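Local coordinates for protein Ufm1-specific protease (Caenorhabditis elegans, PDB 5EJJ) that cleaves the peptide bond after the C-terminal glycine of the ubiquitin-like modifier Ufm1, acting as a thiol protease, and helps odorant receptors reach olfactory cilia, at residues 1-6 and 116-121; 512-517 and 541-546. All coordinates share one frame; numbering follows the deposited sequence.

Contact 1. Residues 1-6 and 116-121; sequences NELWFI and MFNNEH
Trp4 N donates to Met116 O at 3.0 Å in a nearly straight bond, with an N-H...O angle of 170°, and so begins the parallel pairing of strand 4-6 with strand 117-119. Trp4 O then takes Asn118 N at 2.8 Å, and Ile6 N returns to Asn118 O at 3.0 Å. One residue beyond the Ile6-Asn119 pair, Glu120 N makes a weak, more bent bond to Ile6 O. Trp4 and Ile6 thus use both their backbone N-H and C=O groups across the pair, while Phe5 lends its CA-H to Asn118 O.

Trp4, Ile6 and Phe117 project from the same face. The CB of Trp4 sits over one face of the Phe117 ring, 3.8 Å from its centroid, in a CH-pi contact. Both aromatic side chains have CG anti to the carbonyl carbon, which sends them out side by side. The five-membered ring of Trp4 and the Phe117 ring form an oblique aromatic pair, their planes inclined at 34°. The extended Met116 chain runs alongside Trp4, bringing SD to 4.0 Å from Trp4 CD1 in an oblique Met-aromatic contact. The same sulfur lies beside the Glu2 carboxylate, whose OE1 accepts a weak bond from Trp4 NE1. On the other face, Phe5 CD2 lies 3.9 Å from Asn118 CB and also approaches Glu120 OE1.

This short parallel strand pair brings the chain's N-terminus beside residues that follow helix 107-113, next to strand 45-53 of the MPN region. Phe93 meets the rings of Trp4 and Phe117 edge-to-face, and Val46 packs against Trp4, Ile6 and Phe117. Phe5 makes backbone hydrogen bonds with Lys44 and Val46, while Phe110 of helix 107-113 touches Ile6 and Phe117.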
ATOM      1  N   ASN A   1     -21.139  24.704 -15.899  1.00 76.54           N
ATOM      2  CA  ASN A   1     -20.174  25.516 -15.151  1.00 83.81           C
ATOM      3  C   ASN A   1     -19.967  25.052 -13.702  1.00 78.64           C
ATOM      4  O   ASN A   1     -20.687  25.459 -12.787  1.00 83.85           O
ATOM      5  CB  ASN A   1     -20.563  27.001 -15.180  1.00 85.09           C
ATOM      6  CG  ASN A   1     -19.369  27.917 -14.962  1.00 83.28           C
ATOM      7  OD1 ASN A   1     -18.923  28.121 -13.824  1.00 77.31           O
ATOM      8  ND2 ASN A   1     -18.834  28.464 -16.058  1.00 68.51           N
ATOM      9  N   GLU A   2     -18.964  24.206 -13.508  1.00 69.99           N
ATOM     10  CA  GLU A   2     -18.699  23.591 -12.218  1.00 62.32           C
ATOM     11  C   GLU A   2     -17.245  23.123 -12.238  1.00 51.79           C
ATOM     12  O   GLU A   2     -16.751  22.654 -13.264  1.00 47.12           O
ATOM     13  CB  GLU A   2     -19.650  22.409 -12.008  1.00 53.30           C
ATOM     14  CG  GLU A   2     -19.739  21.505 -13.241  1.00 53.03           C
ATOM     15  CD  GLU A   2     -20.679  20.316 -13.067  1.00 57.84           C
ATOM     16  OE1 GLU A   2     -20.518  19.322 -13.810  1.00 57.25           O
ATOM     17  OE2 GLU A   2     -21.585  20.368 -12.209  1.00 61.74           O
ATOM     18  N   LEU A   3     -16.545  23.260 -11.121  1.00 43.41           N
ATOM     19  CA  LEU A   3     -15.136  22.890 -11.096  1.00 39.66           C
ATOM     20  C   LEU A   3     -14.906  21.471 -10.616  1.00 32.33           C
ATOM     21  O   LEU A   3     -15.261  21.119  -9.495  1.00 32.06           O
ATOM     22  CB  LEU A   3     -14.343  23.814 -10.182  1.00 45.15           C
ATOM     23  CG  LEU A   3     -14.304  25.284 -10.540  1.00 43.88           C
ATOM     24  CD1 LEU A   3     -13.280  25.962  -9.636  1.00 25.59           C
ATOM     25  CD2 LEU A   3     -13.992  25.423 -12.039  1.00 47.32           C
ATOM     26  N   TRP A   4     -14.282  20.675 -11.467  1.00 27.06           N
ATOM     27  CA  TRP A   4     -13.801  19.375 -11.077  1.00 22.16           C
ATOM     28  C   TRP A   4     -12.313  19.452 -10.932  1.00 20.75           C
ATOM     29  O   TRP A   4     -11.662  20.251 -11.590  1.00 24.11           O
ATOM     30  CB  TRP A   4     -14.169  18.343 -12.125  1.00 22.17           C
ATOM     31  CG  TRP A   4     -15.572  17.935 -11.985  1.00 25.36           C
ATOM     32  CD1 TRP A   4     -16.664  18.616 -12.415  1.00 29.50           C
ATOM     33  CD2 TRP A   4     -16.054  16.766 -11.331  1.00 26.31           C
ATOM     34  NE1 TRP A   4     -17.805  17.935 -12.091  1.00 28.57           N
ATOM     35  CE2 TRP A   4     -17.462  16.791 -11.423  1.00 28.64           C
ATOM     36  CE3 TRP A   4     -15.434  15.684 -10.693  1.00 22.79           C
ATOM     37  CZ2 TRP A   4     -18.267  15.782 -10.894  1.00 26.66           C
ATOM     38  CZ3 TRP A   4     -16.233  14.681 -10.173  1.00 22.16           C
ATOM     39  CH2 TRP A   4     -17.639  14.739 -10.278  1.00 25.59           C
ATOM     40  N   PHE A   5     -11.780  18.622 -10.051  1.00 18.86           N
ATOM     41  CA  PHE A   5     -10.360  18.566  -9.818  1.00 15.23           C
ATOM     42  C   PHE A   5      -9.872  17.172 -10.102  1.00 12.51           C
ATOM     43  O   PHE A   5     -10.572  16.193  -9.851  1.00 11.58           O
ATOM     44  CB  PHE A   5     -10.067  18.968  -8.386  1.00 19.03           C
ATOM     45  CG  PHE A   5     -10.493  20.368  -8.076  1.00 27.70           C
ATOM     46  CD1 PHE A   5     -11.831  20.661  -7.808  1.00 26.68           C
ATOM     47  CD2 PHE A   5      -9.561  21.410  -8.083  1.00 26.46           C
ATOM     48  CE1 PHE A   5     -12.235  21.967  -7.545  1.00 27.08           C
ATOM     49  CE2 PHE A   5      -9.952  22.708  -7.813  1.00 21.81           C
ATOM     50  CZ  PHE A   5     -11.295  22.990  -7.545  1.00 26.10           C
ATOM     51  N   ILE A   6      -8.670  17.085 -10.649  1.00 12.61           N
ATOM     52  CA  ILE A   6      -8.099  15.806 -11.007  1.00 12.13           C
ATOM     53  C   ILE A   6      -6.579  15.838 -10.849  1.00 16.18           C
ATOM     54  O   ILE A   6      -5.943  16.902 -10.932  1.00 15.08           O
ATOM     55  CB  ILE A   6      -8.497  15.453 -12.438  1.00 11.15           C
ATOM     56  CG1 ILE A   6      -8.126  14.017 -12.776  1.00 11.61           C
ATOM     57  CG2 ILE A   6      -7.914  16.450 -13.410  1.00 11.75           C
ATOM     58  CD1 ILE A   6      -8.585  13.601 -14.165  1.00 11.93           C
ATOM     59  N   MET A 116     -13.788  22.135 -17.799  1.00 25.71           N
ATOM     60  CA  MET A 116     -14.252  22.208 -16.427  1.00 26.29           C
ATOM     61  C   MET A 116     -13.314  21.542 -15.416  1.00 27.49           C
ATOM     62  O   MET A 116     -13.519  21.656 -14.210  1.00 31.55           O
ATOM     63  CB  MET A 116     -15.716  21.775 -16.266  1.00 30.10           C
ATOM     64  CG  MET A 116     -16.054  20.350 -16.638  1.00 37.14           C
ATOM     65  SD  MET A 116     -17.705  19.927 -15.999  1.00 56.42           S
ATOM     66  CE  MET A 116     -18.065  18.421 -16.915  1.00 43.85           C
ATOM     67  N   PHE A 117     -12.247  20.909 -15.896  1.00 24.42           N
ATOM     68  CA  PHE A 117     -11.290  20.285 -14.983  1.00 23.37           C
ATOM     69  C   PHE A 117     -10.090  21.140 -14.621  1.00 23.38           C
ATOM     70  O   PHE A 117      -9.630  21.936 -15.431  1.00 24.95           O
ATOM     71  CB  PHE A 117     -10.834  18.939 -15.525  1.00 22.43           C
ATOM     72  CG  PHE A 117     -11.902  17.917 -15.473  1.00 25.32           C
ATOM     73  CD1 PHE A 117     -12.921  17.928 -16.413  1.00 24.56           C
ATOM     74  CD2 PHE A 117     -11.934  16.985 -14.452  1.00 22.08           C
ATOM     75  CE1 PHE A 117     -13.933  17.008 -16.357  1.00 25.99           C
ATOM     76  CE2 PHE A 117     -12.949  16.053 -14.393  1.00 25.81           C
ATOM     77  CZ  PHE A 117     -13.953  16.067 -15.346  1.00 24.99           C
ATOM     78  N   ASN A 118      -9.595  20.957 -13.396  1.00 21.75           N
ATOM     79  CA  ASN A 118      -8.384  21.614 -12.907  1.00 17.63           C
ATOM     80  C   ASN A 118      -7.377  20.605 -12.429  1.00 16.44           C
ATOM     81  O   ASN A 118      -7.715  19.780 -11.610  1.00 18.09           O
ATOM     82  CB  ASN A 118      -8.700  22.491 -11.712  1.00 18.65           C
ATOM     83  CG  ASN A 118      -9.323  23.801 -12.096  1.00 21.12           C
ATOM     84  OD1 ASN A 118     -10.341  23.839 -12.798  1.00 30.72           O
ATOM     85  ND2 ASN A 118      -8.724  24.899 -11.630  1.00 17.88           N
ATOM     86  N   ASN A 119      -6.136  20.681 -12.906  1.00 19.04           N
ATOM     87  CA  ASN A 119      -5.077  19.805 -12.395  1.00 17.89           C
ATOM     88  C   ASN A 119      -4.673  20.063 -10.939  1.00 17.80           C
ATOM     89  O   ASN A 119      -4.555  21.200 -10.511  1.00 22.45           O
ATOM     90  CB  ASN A 119      -3.828  19.872 -13.258  1.00 16.86           C
ATOM     91  CG  ASN A 119      -2.742  18.969 -12.733  1.00 17.04           C
ATOM     92  OD1 ASN A 119      -2.782  17.760 -12.929  1.00 19.26           O
ATOM     93  ND2 ASN A 119      -1.792  19.540 -12.020  1.00 19.26           N
ATOM     94  N   GLU A 120      -4.437  19.006 -10.184  1.00 15.41           N
ATOM     95  CA  GLU A 120      -4.166  19.177  -8.777  1.00 17.38           C
ATOM     96  C   GLU A 120      -3.479  17.942  -8.262  1.00 20.96           C
ATOM     97  O   GLU A 120      -3.748  16.844  -8.733  1.00 21.26           O
ATOM     98  CB  GLU A 120      -5.472  19.403  -8.038  1.00 23.83           C
ATOM     99  CG  GLU A 120      -5.552  18.814  -6.640  1.00 30.30           C
ATOM    100  CD  GLU A 120      -6.732  19.379  -5.854  1.00 41.67           C
ATOM    101  OE1 GLU A 120      -6.825  20.641  -5.810  1.00 43.02           O
ATOM    102  OE2 GLU A 120      -7.553  18.574  -5.310  1.00 33.00           O
ATOM    103  N   HIS A 121      -2.559  18.115  -7.322  1.00 21.45           N
ATOM    104  CA  HIS A 121      -1.819  16.981  -6.827  1.00 23.75           C
ATOM    105  C   HIS A 121      -2.588  16.519  -5.596  1.00 25.99           C
ATOM    106  O   HIS A 121      -2.368  17.010  -4.498  1.00 29.56           O
ATOM    107  CB  HIS A 121      -0.357  17.358  -6.543  1.00 24.87           C
ATOM    108  CG  HIS A 121       0.460  16.246  -5.954  1.00 44.12           C
ATOM    109  ND1 HIS A 121       0.447  14.962  -6.456  1.00 53.53           N
ATOM    110  CD2 HIS A 121       1.312  16.230  -4.896  1.00 48.98           C
ATOM    111  CE1 HIS A 121       1.252  14.197  -5.731  1.00 50.82           C
ATOM    112  NE2 HIS A 121       1.789  14.943  -4.781  1.00 51.03           N
TER

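Contact 2. Residues 512-517 and 541-546; sequences GETKFL and KPASFW
The indole of Trp546 presents its NE1 edge to one face of Phe516 in a T-shaped pair, the planes turned 74° apart. NE1 stands 3.5 Å above the Phe516 ring plane, over its centre, which directs the polar edge of the indole at the pi cloud. Ala543 CA lies at the edge of the Phe516 ring, 4.3 Å from CE2, and the Ala543 methyl CB meets Thr514 OG1 at 3.6 Å. Phe545 continues the aromatic cluster: its CD2 rests over a face of Trp546, while Lys541 CG covers a face of the Phe545 ring.

The backbones of Phe516 and Lys541 form an antiparallel hydrogen-bonded pair, with Phe516 N to Lys541 O at 2.6 Å and Lys541 N to Phe516 O at 2.7 Å. A weak bond from Ala543 N to Thr514 O follows as the chain leaves the sheet. On the other face, Lys515 and Pro542 are a non-hydrogen-bonded pair.

Strand 540-542 thereby borders strand 514-519 of the C78 peptidase sheet; strand 499-507 flanks the latter's other edge, and helix 477-484 packs Val477 and Leu480 against Phe516.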
ATOM      1  N   GLY A 512      27.617  20.146  -5.517  1.00 92.36           N
ATOM      2  CA  GLY A 512      28.213  18.857  -5.219  1.00 85.63           C
ATOM      3  C   GLY A 512      27.959  18.402  -3.793  1.00 87.10           C
ATOM      4  O   GLY A 512      28.267  17.256  -3.450  1.00 88.86           O
ATOM      5  N   GLU A 513      27.410  19.294  -2.964  1.00 84.85           N
ATOM      6  CA  GLU A 513      27.108  18.969  -1.568  1.00 82.42           C
ATOM      7  C   GLU A 513      26.228  17.722  -1.513  1.00 85.42           C
ATOM      8  O   GLU A 513      25.313  17.567  -2.323  1.00 85.50           O
ATOM      9  CB  GLU A 513      26.423  20.140  -0.854  1.00 73.66           C
ATOM     10  CG  GLU A 513      26.236  19.912   0.650  1.00 79.18           C
ATOM     11  CD  GLU A 513      25.327  20.947   1.315  1.00 91.33           C
ATOM     12  OE1 GLU A 513      25.016  20.799   2.524  1.00 84.50           O
ATOM     13  OE2 GLU A 513      24.921  21.910   0.630  1.00 95.53           O
ATOM     14  N   THR A 514      26.518  16.825  -0.573  1.00 82.68           N
ATOM     15  CA  THR A 514      25.839  15.531  -0.511  1.00 76.29           C
ATOM     16  C   THR A 514      25.442  15.147   0.914  1.00 68.13           C
ATOM     17  O   THR A 514      26.253  15.230   1.833  1.00 68.96           O
ATOM     18  CB  THR A 514      26.729  14.409  -1.087  1.00 78.74           C
ATOM     19  OG1 THR A 514      28.035  14.492  -0.500  1.00 81.22           O
ATOM     20  CG2 THR A 514      26.848  14.531  -2.608  1.00 74.69           C
ATOM     21  N   LYS A 515      24.191  14.730   1.090  1.00 65.48           N
ATOM     22  CA  LYS A 515      23.737  14.217   2.381  1.00 67.68           C
ATOM     23  C   LYS A 515      23.212  12.775   2.269  1.00 68.27           C
ATOM     24  O   LYS A 515      22.924  12.292   1.172  1.00 63.82           O
ATOM     25  CB  LYS A 515      22.691  15.143   3.018  1.00 65.45           C
ATOM     26  CG  LYS A 515      23.156  16.584   3.186  1.00 72.37           C
ATOM     27  CD  LYS A 515      22.321  17.338   4.223  1.00 79.90           C
ATOM     28  CE  LYS A 515      22.452  16.704   5.613  1.00 77.59           C
ATOM     29  NZ  LYS A 515      21.830  17.523   6.708  1.00 69.52           N
ATOM     30  N   PHE A 516      23.098  12.089   3.407  1.00 67.68           N
ATOM     31  CA  PHE A 516      22.739  10.672   3.428  1.00 54.20           C
ATOM     32  C   PHE A 516      21.650  10.375   4.454  1.00 57.84           C
ATOM     33  O   PHE A 516      21.760  10.780   5.618  1.00 59.08           O
ATOM     34  CB  PHE A 516      23.967   9.823   3.750  1.00 50.52           C
ATOM     35  CG  PHE A 516      25.006   9.814   2.669  1.00 50.17           C
ATOM     36  CD1 PHE A 516      24.990   8.844   1.680  1.00 53.43           C
ATOM     37  CD2 PHE A 516      26.006  10.762   2.647  1.00 50.42           C
ATOM     38  CE1 PHE A 516      25.950   8.826   0.683  1.00 51.64           C
ATOM     39  CE2 PHE A 516      26.967  10.748   1.657  1.00 55.02           C
ATOM     40  CZ  PHE A 516      26.936   9.782   0.671  1.00 56.69           C
ATOM     41  N   LEU A 517      20.607   9.660   4.027  1.00 56.96           N
ATOM     42  CA  LEU A 517      19.522   9.274   4.934  1.00 55.81           C
ATOM     43  C   LEU A 517      19.854   7.973   5.664  1.00 54.15           C
ATOM     44  O   LEU A 517      19.875   6.895   5.071  1.00 49.36           O
ATOM     45  CB  LEU A 517      18.180   9.176   4.200  1.00 50.60           C
ATOM     46  CG  LEU A 517      16.965   8.810   5.069  1.00 47.90           C
ATOM     47  CD1 LEU A 517      16.910   9.602   6.367  1.00 46.34           C
ATOM     48  CD2 LEU A 517      15.685   9.009   4.290  1.00 47.26           C
ATOM     49  N   LYS A 541      22.094  12.969   7.162  1.00 65.55           N
ATOM     50  CA  LYS A 541      23.449  13.180   7.640  1.00 66.68           C
ATOM     51  C   LYS A 541      24.322  13.780   6.537  1.00 72.07           C
ATOM     52  O   LYS A 541      24.058  13.562   5.357  1.00 67.35           O
ATOM     53  CB  LYS A 541      24.028  11.861   8.163  1.00 63.72           C
ATOM     54  CG  LYS A 541      23.877  11.664   9.679  1.00 65.02           C
ATOM     55  CD  LYS A 541      22.571  10.990  10.074  1.00 63.12           C
ATOM     56  CE  LYS A 541      22.522  10.705  11.580  1.00 62.95           C
ATOM     57  NZ  LYS A 541      22.094  11.878  12.400  1.00 60.99           N
ATOM     58  N   PRO A 542      25.354  14.561   6.924  1.00 80.27           N
ATOM     59  CA  PRO A 542      26.280  15.201   5.971  1.00 72.55           C
ATOM     60  C   PRO A 542      27.416  14.261   5.596  1.00 67.47           C
ATOM     61  O   PRO A 542      27.697  13.354   6.375  1.00 69.38           O
ATOM     62  CB  PRO A 542      26.839  16.360   6.782  1.00 72.67           C
ATOM     63  CG  PRO A 542      26.868  15.817   8.196  1.00 72.82           C
ATOM     64  CD  PRO A 542      25.645  14.945   8.322  1.00 68.54           C
ATOM     65  N   ALA A 543      28.073  14.474   4.457  1.00 65.89           N
ATOM     66  CA  ALA A 543      29.140  13.566   4.001  1.00 68.23           C
ATOM     67  C   ALA A 543      30.259  13.374   5.036  1.00 71.33           C
ATOM     68  O   ALA A 543      31.009  12.397   4.980  1.00 71.82           O
ATOM     69  CB  ALA A 543      29.714  14.021   2.653  1.00 63.95           C
ATOM     70  N   SER A 544      30.341  14.313   5.980  1.00 76.09           N
ATOM     71  CA  SER A 544      31.257  14.263   7.121  1.00 73.53           C
ATOM     72  C   SER A 544      30.746  13.340   8.241  1.00 76.62           C
ATOM     73  O   SER A 544      30.999  13.583   9.424  1.00 75.35           O
ATOM     74  CB  SER A 544      31.443  15.675   7.688  1.00 73.22           C
ATOM     75  OG  SER A 544      30.263  16.124   8.347  1.00 62.36           O
ATOM     76  N   PHE A 545      30.021  12.292   7.859  1.00 76.91           N
ATOM     77  CA  PHE A 545      29.481  11.310   8.797  1.00 71.99           C
ATOM     78  C   PHE A 545      30.308  10.035   8.681  1.00 70.41           C
ATOM     79  O   PHE A 545      30.458   9.287   9.645  1.00 72.02           O
ATOM     80  CB  PHE A 545      28.009  11.049   8.468  1.00 63.12           C
ATOM     81  CG  PHE A 545      27.330  10.028   9.350  1.00 62.54           C
ATOM     82  CD1 PHE A 545      26.923  10.354  10.639  1.00 62.35           C
ATOM     83  CD2 PHE A 545      27.032   8.758   8.861  1.00 62.12           C
ATOM     84  CE1 PHE A 545      26.254   9.418  11.445  1.00 58.48           C
ATOM     85  CE2 PHE A 545      26.367   7.820   9.659  1.00 59.11           C
ATOM     86  CZ  PHE A 545      25.977   8.154  10.955  1.00 53.69           C
ATOM     87  N   TRP A 546      30.866   9.806   7.497  1.00 67.39           N
ATOM     88  CA  TRP A 546      31.717   8.645   7.273  1.00 71.57           C
ATOM     89  C   TRP A 546      33.193   8.924   7.618  1.00 80.57           C
ATOM     90  O   TRP A 546      33.769   9.912   7.145  1.00 82.51           O
ATOM     91  CB  TRP A 546      31.594   8.182   5.820  1.00 70.40           C
ATOM     92  CG  TRP A 546      30.179   8.093   5.307  1.00 70.17           C
ATOM     93  CD1 TRP A 546      29.656   8.748   4.229  1.00 68.05           C
ATOM     94  CD2 TRP A 546      29.111   7.301   5.848  1.00 70.76           C
ATOM     95  NE1 TRP A 546      28.337   8.411   4.063  1.00 62.42           N
ATOM     96  CE2 TRP A 546      27.977   7.528   5.048  1.00 67.02           C
ATOM     97  CE3 TRP A 546      29.007   6.421   6.929  1.00 67.04           C
ATOM     98  CZ2 TRP A 546      26.759   6.908   5.296  1.00 64.15           C
ATOM     99  CZ3 TRP A 546      27.799   5.809   7.169  1.00 60.33           C
ATOM    100  CH2 TRP A 546      26.694   6.053   6.361  1.00 62.25           C
TER

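Contact 1 closes before contact 2 opens along the chain, and the two lie in separate parts of the molecule, their centres about 41 Å apart and their nearest atoms about 18 Å apart. They share no sheet: residues 1-6 and 116-121 form a two-stranded parallel pair that brings the N-terminus against residues following helix 107-113, in the part of the chain that holds the MPN region, whereas residues 512-517 and 541-546 belong to the antiparallel sheet of the C78 protease region. Contact 1 is remote from the active site. In contact 2, by contrast, the Lys541 side chain is about 6 Å from that of Asp520, a probable active-site residue, which places this strand pairing close to the probable active site.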